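Local structure of 8-amino-8-demethylriboflavin N,N-dimethyltransferase (Streptomyces davawensis, 4D7K) at residues L120-S123 with V124-V128; T291-L294 with G295-L298. The protein transfers two methyl groups from S-adenosyl-L-methionine to the 8-amino group of 8-amino-8-demethyl-D-riboflavin, the last two steps in making the antibiotic roseoflavin. One frame throughout, in Å; residues are numbered along the deposited sequence.

Interaction 1 (120-128) covers the short helix 120-126 and the turn that ends it; interaction 2 (291-298) opens the longer helix 293-305, much later in the chain. Both belong to the O-methyltransferase domain, and both are local contacts within one continuous segment. The centres of interactions 1 and 2 lie about 20 Å apart and their nearest atoms about 8 Å apart, so they do not touch directly. Helix 293-305 links them nevertheless: interaction 2 comprises its N-cap and first turn, while residues farther along it, Leu300, Leu303 and Val304, pack against the helix of interaction 1. Each also meets the second subunit, so a short helix and the start of a longer one both contribute to the homodimer interface.

Interaction 1. Residues L120-S123 with V124-V128; sequences LVES and VRTGV
Ser123 and Val128 meet at the C-terminal end of helix 120-126, where the hydroxyl OG of Ser123 donates to the backbone O of Val128 at 2.6 Å. With OG anti to the backbone N (chi1 176°), the hydroxyl reaches along the helix to the chain that leaves it. The same carbonyl oxygen also lies 3.3 Å from CA of Ser123, a CA-H...O contact. Upstream, the amides of Val124 and Arg125 are satisfied by the carbonyls of Leu120 and Val121 in regular i to i+4 bonds. Glu122 O is gripped twice by Thr126, by N at 2.7 Å and by OG1 at 2.8 Å, the two donors coming from opposite faces of the carbonyl plane. Gly127 N donates to Ser123 O at 2.8 Å, a carbonyl that Thr126 N also reaches weakly, and Gly127, with positive phi, turns the chain out of the helix. Among the exposed side chains, the guanidinium of Arg125 has Glu122 OE2 at its edge, near its plane, but the 4.1 Å from OE2 to NH1 of Arg125 is too long for a salt bridge. Val121 runs alongside Arg125, its CG1 3.6 Å from NH1 of Arg125. Leu120 and Ser123 pack on helix 293-305, and Glu122 and Val128 touch Leu133. Val121 and Val124 lean on Ala32 and Ser58 of the second subunit, placing this short helix between helices 293-305 and 131-134 of its own chain and the second subunit.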
ATOM      1  N   LEU A 120      -6.718   1.246 -13.037  1.00 44.00           N
ATOM      2  CA  LEU A 120      -7.551   0.068 -12.826  1.00 40.66           C
ATOM      3  C   LEU A 120      -9.010   0.337 -13.189  1.00 42.84           C
ATOM      4  O   LEU A 120      -9.724  -0.558 -13.644  1.00 54.00           O
ATOM      5  CB  LEU A 120      -7.436  -0.392 -11.374  1.00 48.29           C
ATOM      6  CG  LEU A 120      -8.257  -1.601 -10.939  1.00 52.17           C
ATOM      7  CD1 LEU A 120      -7.832  -2.826 -11.717  1.00 51.90           C
ATOM      8  CD2 LEU A 120      -8.099  -1.823  -9.445  1.00 52.86           C
ATOM      9  N   VAL A 121      -9.442   1.579 -13.000  1.00 46.84           N
ATOM     10  CA  VAL A 121     -10.815   1.973 -13.307  1.00 46.71           C
ATOM     11  C   VAL A 121     -11.083   1.963 -14.809  1.00 51.77           C
ATOM     12  O   VAL A 121     -12.092   1.419 -15.265  1.00 52.73           O
ATOM     13  CB  VAL A 121     -11.136   3.373 -12.747  1.00 49.48           C
ATOM     14  CG1 VAL A 121     -12.494   3.841 -13.237  1.00 50.84           C
ATOM     15  CG2 VAL A 121     -11.096   3.365 -11.228  1.00 49.79           C
ATOM     16  N   GLU A 122     -10.185   2.567 -15.580  1.00 55.26           N
ATOM     17  CA  GLU A 122     -10.360   2.614 -17.028  1.00 51.37           C
ATOM     18  C   GLU A 122     -10.255   1.214 -17.627  1.00 44.89           C
ATOM     19  O   GLU A 122     -10.948   0.893 -18.592  1.00 43.99           O
ATOM     20  CB  GLU A 122      -9.339   3.555 -17.672  1.00 58.33           C
ATOM     21  CG  GLU A 122      -9.765   5.017 -17.689  1.00 69.81           C
ATOM     22  CD  GLU A 122     -11.059   5.241 -18.460  1.00 83.09           C
ATOM     23  OE1 GLU A 122     -10.994   5.471 -19.688  1.00 86.08           O
ATOM     24  OE2 GLU A 122     -12.144   5.186 -17.841  1.00 83.64           O
ATOM     25  N   SER A 123      -9.398   0.381 -17.045  1.00 40.36           N
ATOM     26  CA  SER A 123      -9.265  -1.009 -17.477  1.00 45.65           C
ATOM     27  C   SER A 123     -10.572  -1.788 -17.291  1.00 50.60           C
ATOM     28  O   SER A 123     -11.005  -2.514 -18.189  1.00 50.69           O
ATOM     29  CB  SER A 123      -8.130  -1.696 -16.714  1.00 42.54           C
ATOM     30  OG  SER A 123      -8.045  -3.071 -17.053  1.00 43.73           O
ATOM     31  N   VAL A 124     -11.193  -1.640 -16.125  1.00 49.87           N
ATOM     32  CA  VAL A 124     -12.480  -2.278 -15.861  1.00 52.00           C
ATOM     33  C   VAL A 124     -13.541  -1.725 -16.810  1.00 47.89           C
ATOM     34  O   VAL A 124     -14.388  -2.466 -17.315  1.00 50.19           O
ATOM     35  CB  VAL A 124     -12.925  -2.080 -14.392  1.00 50.71           C
ATOM     36  CG1 VAL A 124     -14.345  -2.563 -14.191  1.00 52.93           C
ATOM     37  CG2 VAL A 124     -11.979  -2.811 -13.450  1.00 47.56           C
ATOM     38  N   ARG A 125     -13.470  -0.424 -17.075  1.00 44.84           N
ATOM     39  CA  ARG A 125     -14.423   0.226 -17.970  1.00 53.31           C
ATOM     40  C   ARG A 125     -14.207  -0.140 -19.437  1.00 54.23           C
ATOM     41  O   ARG A 125     -15.164  -0.241 -20.199  1.00 52.74           O
ATOM     42  CB  ARG A 125     -14.355   1.745 -17.800  1.00 61.96           C
ATOM     43  CG  ARG A 125     -15.170   2.258 -16.626  1.00 69.05           C
ATOM     44  CD  ARG A 125     -14.937   3.735 -16.359  1.00 69.42           C
ATOM     45  NE  ARG A 125     -15.981   4.286 -15.501  1.00 74.24           N
ATOM     46  CZ  ARG A 125     -15.865   5.413 -14.807  1.00 75.47           C
ATOM     47  NH1 ARG A 125     -14.739   6.112 -14.860  1.00 71.83           N
ATOM     48  NH2 ARG A 125     -16.872   5.836 -14.052  1.00 74.26           N
ATOM     49  N   THR A 126     -12.954  -0.345 -19.829  1.00 59.77           N
ATOM     50  CA  THR A 126     -12.630  -0.575 -21.236  1.00 68.47           C
ATOM     51  C   THR A 126     -12.573  -2.055 -21.602  1.00 69.22           C
ATOM     52  O   THR A 126     -13.113  -2.469 -22.625  1.00 72.01           O
ATOM     53  CB  THR A 126     -11.283   0.068 -21.609  1.00 74.46           C
ATOM     54  OG1 THR A 126     -11.305   1.459 -21.263  1.00 75.26           O
ATOM     55  CG2 THR A 126     -11.017  -0.075 -23.093  1.00 87.98           C
ATOM     56  N   GLY A 127     -11.911  -2.849 -20.769  1.00 68.09           N
ATOM     57  CA  GLY A 127     -11.733  -4.259 -21.063  1.00 63.41           C
ATOM     58  C   GLY A 127     -10.292  -4.553 -21.423  1.00 59.18           C
ATOM     59  O   GLY A 127      -9.899  -5.709 -21.572  1.00 59.77           O
ATOM     60  N   VAL A 128      -9.506  -3.492 -21.564  1.00 58.08           N
ATOM     61  CA  VAL A 128      -8.084  -3.613 -21.852  1.00 56.41           C
ATOM     62  C   VAL A 128      -7.286  -3.694 -20.549  1.00 54.61           C
ATOM     63  O   VAL A 128      -7.585  -2.972 -19.595  1.00 49.07           O
ATOM     64  CB  VAL A 128      -7.590  -2.422 -22.703  1.00 62.28           C
ATOM     65  CG1 VAL A 128      -6.092  -2.517 -22.954  1.00 56.81           C
ATOM     66  CG2 VAL A 128      -8.359  -2.361 -24.020  1.00 56.41           C
TER

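Interaction 2. Residues T291-L294 with G295-L298; sequences TGEL and GKVL
The hydroxyl OG1 of Thr291 is held by two groups, a hydrogen bond with the backbone O of Val336 and a weak one with OG of Ser286, and it also rests 3.4 Å from CA of Gly295. This is the N-terminal start of helix 293-305 in the Rossmann-like methyltransferase domain, with Gly292 at the N-cap. Beside the threonine hydroxyl there is no room for a CB on Gly295, so the absence of a side chain there lets the first turn close against Thr291. Lys296 N donates to Gly292 O at 3.2 Å, lying in the carbonyl plane, and Val297 N and Leu298 N continue the i to i+4 ladder to Glu293 O and Leu294 O. Thr291 CG2 meets the stem of the lysine. Glu293 is bent at chi2 (-57°), which brings its carboxylate alongside the extended Lys296. Leu294 and Leu298, their CG atoms 4.3 Å apart, both touch Val336 of their own chain, and pack on Val22 and Tyr18 of the second subunit, in that order. Lys296 NZ forms a salt bridge with OE2 of Glu78 of the second subunit, and shares its charge with Glu293: within the helix, a second salt bridge spans 3.5 Å from Glu293 OE2 to Lys296 NZ.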
ATOM      1  N   THR A 291     -10.479 -20.617  -4.887  1.00 43.42           N
ATOM      2  CA  THR A 291      -9.278 -20.037  -4.316  1.00 44.33           C
ATOM      3  C   THR A 291      -9.691 -19.299  -3.051  1.00 51.68           C
ATOM      4  O   THR A 291     -10.880 -19.062  -2.833  1.00 52.33           O
ATOM      5  CB  THR A 291      -8.578 -19.075  -5.295  1.00 40.71           C
ATOM      6  OG1 THR A 291      -7.348 -18.617  -4.725  1.00 37.35           O
ATOM      7  CG2 THR A 291      -9.472 -17.877  -5.596  1.00 35.07           C
ATOM      8  N   GLY A 292      -8.722 -18.941  -2.216  1.00 53.81           N
ATOM      9  CA  GLY A 292      -9.029 -18.254  -0.971  1.00 48.55           C
ATOM     10  C   GLY A 292      -9.163 -16.765  -1.201  1.00 40.83           C
ATOM     11  O   GLY A 292      -9.004 -16.297  -2.326  1.00 43.09           O
ATOM     12  N   GLU A 293      -9.451 -16.021  -0.138  1.00 39.46           N
ATOM     13  CA  GLU A 293      -9.611 -14.571  -0.221  1.00 39.91           C
ATOM     14  C   GLU A 293      -8.370 -13.877  -0.777  1.00 40.03           C
ATOM     15  O   GLU A 293      -8.470 -12.869  -1.481  1.00 35.52           O
ATOM     16  CB  GLU A 293      -9.944 -13.999   1.157  1.00 39.37           C
ATOM     17  CG  GLU A 293     -11.125 -14.672   1.836  1.00 55.96           C
ATOM     18  CD  GLU A 293     -12.388 -14.625   0.996  1.00 73.08           C
ATOM     19  OE1 GLU A 293     -12.788 -13.517   0.580  1.00 77.61           O
ATOM     20  OE2 GLU A 293     -12.981 -15.697   0.749  1.00 80.74           O
ATOM     21  N   LEU A 294      -7.199 -14.408  -0.445  1.00 35.93           N
ATOM     22  CA  LEU A 294      -5.951 -13.830  -0.923  1.00 37.89           C
ATOM     23  C   LEU A 294      -5.887 -13.947  -2.437  1.00 34.21           C
ATOM     24  O   LEU A 294      -5.512 -13.001  -3.134  1.00 37.55           O
ATOM     25  CB  LEU A 294      -4.747 -14.521  -0.278  1.00 41.04           C
ATOM     26  CG  LEU A 294      -3.382 -13.936  -0.652  1.00 41.56           C
ATOM     27  CD1 LEU A 294      -3.318 -12.474  -0.260  1.00 38.11           C
ATOM     28  CD2 LEU A 294      -2.246 -14.721  -0.002  1.00 41.56           C
ATOM     29  N   GLY A 295      -6.273 -15.116  -2.935  1.00 34.26           N
ATOM     30  CA  GLY A 295      -6.283 -15.389  -4.359  1.00 30.02           C
ATOM     31  C   GLY A 295      -7.192 -14.454  -5.124  1.00 31.50           C
ATOM     32  O   GLY A 295      -6.838 -14.001  -6.204  1.00 39.06           O
ATOM     33  N   LYS A 296      -8.362 -14.152  -4.564  1.00 34.15           N
ATOM     34  CA  LYS A 296      -9.285 -13.220  -5.208  1.00 39.19           C
ATOM     35  C   LYS A 296      -8.646 -11.840  -5.350  1.00 38.13           C
ATOM     36  O   LYS A 296      -8.842 -11.154  -6.356  1.00 38.53           O
ATOM     37  CB  LYS A 296     -10.598 -13.119  -4.422  1.00 27.88           C
ATOM     38  CG  LYS A 296     -11.338 -14.443  -4.274  1.00 29.25           C
ATOM     39  CD  LYS A 296     -12.510 -14.311  -3.315  1.00 38.12           C
ATOM     40  CE  LYS A 296     -13.270 -15.618  -3.192  1.00 40.37           C
ATOM     41  NZ  LYS A 296     -14.517 -15.451  -2.406  1.00 59.16           N
ATOM     42  N   VAL A 297      -7.872 -11.451  -4.340  1.00 37.87           N
ATOM     43  CA  VAL A 297      -7.135 -10.190  -4.364  1.00 34.92           C
ATOM     44  C   VAL A 297      -5.995 -10.195  -5.384  1.00 34.99           C
ATOM     45  O   VAL A 297      -5.806  -9.221  -6.108  1.00 33.66           O
ATOM     46  CB  VAL A 297      -6.557  -9.856  -2.974  1.00 31.57           C
ATOM     47  CG1 VAL A 297      -5.655  -8.641  -3.053  1.00 32.66           C
ATOM     48  CG2 VAL A 297      -7.686  -9.615  -1.976  1.00 24.92           C
ATOM     49  N   LEU A 298      -5.246 -11.291  -5.454  1.00 36.58           N
ATOM     50  CA  LEU A 298      -4.078 -11.356  -6.332  1.00 35.52           C
ATOM     51  C   LEU A 298      -4.442 -11.400  -7.815  1.00 37.24           C
ATOM     52  O   LEU A 298      -3.586 -11.184  -8.669  1.00 46.70           O
ATOM     53  CB  LEU A 298      -3.211 -12.571  -5.994  1.00 34.30           C
ATOM     54  CG  LEU A 298      -2.497 -12.609  -4.641  1.00 41.21           C
ATOM     55  CD1 LEU A 298      -1.551 -13.800  -4.598  1.00 41.43           C
ATOM     56  CD2 LEU A 298      -1.739 -11.314  -4.360  1.00 41.32           C
TER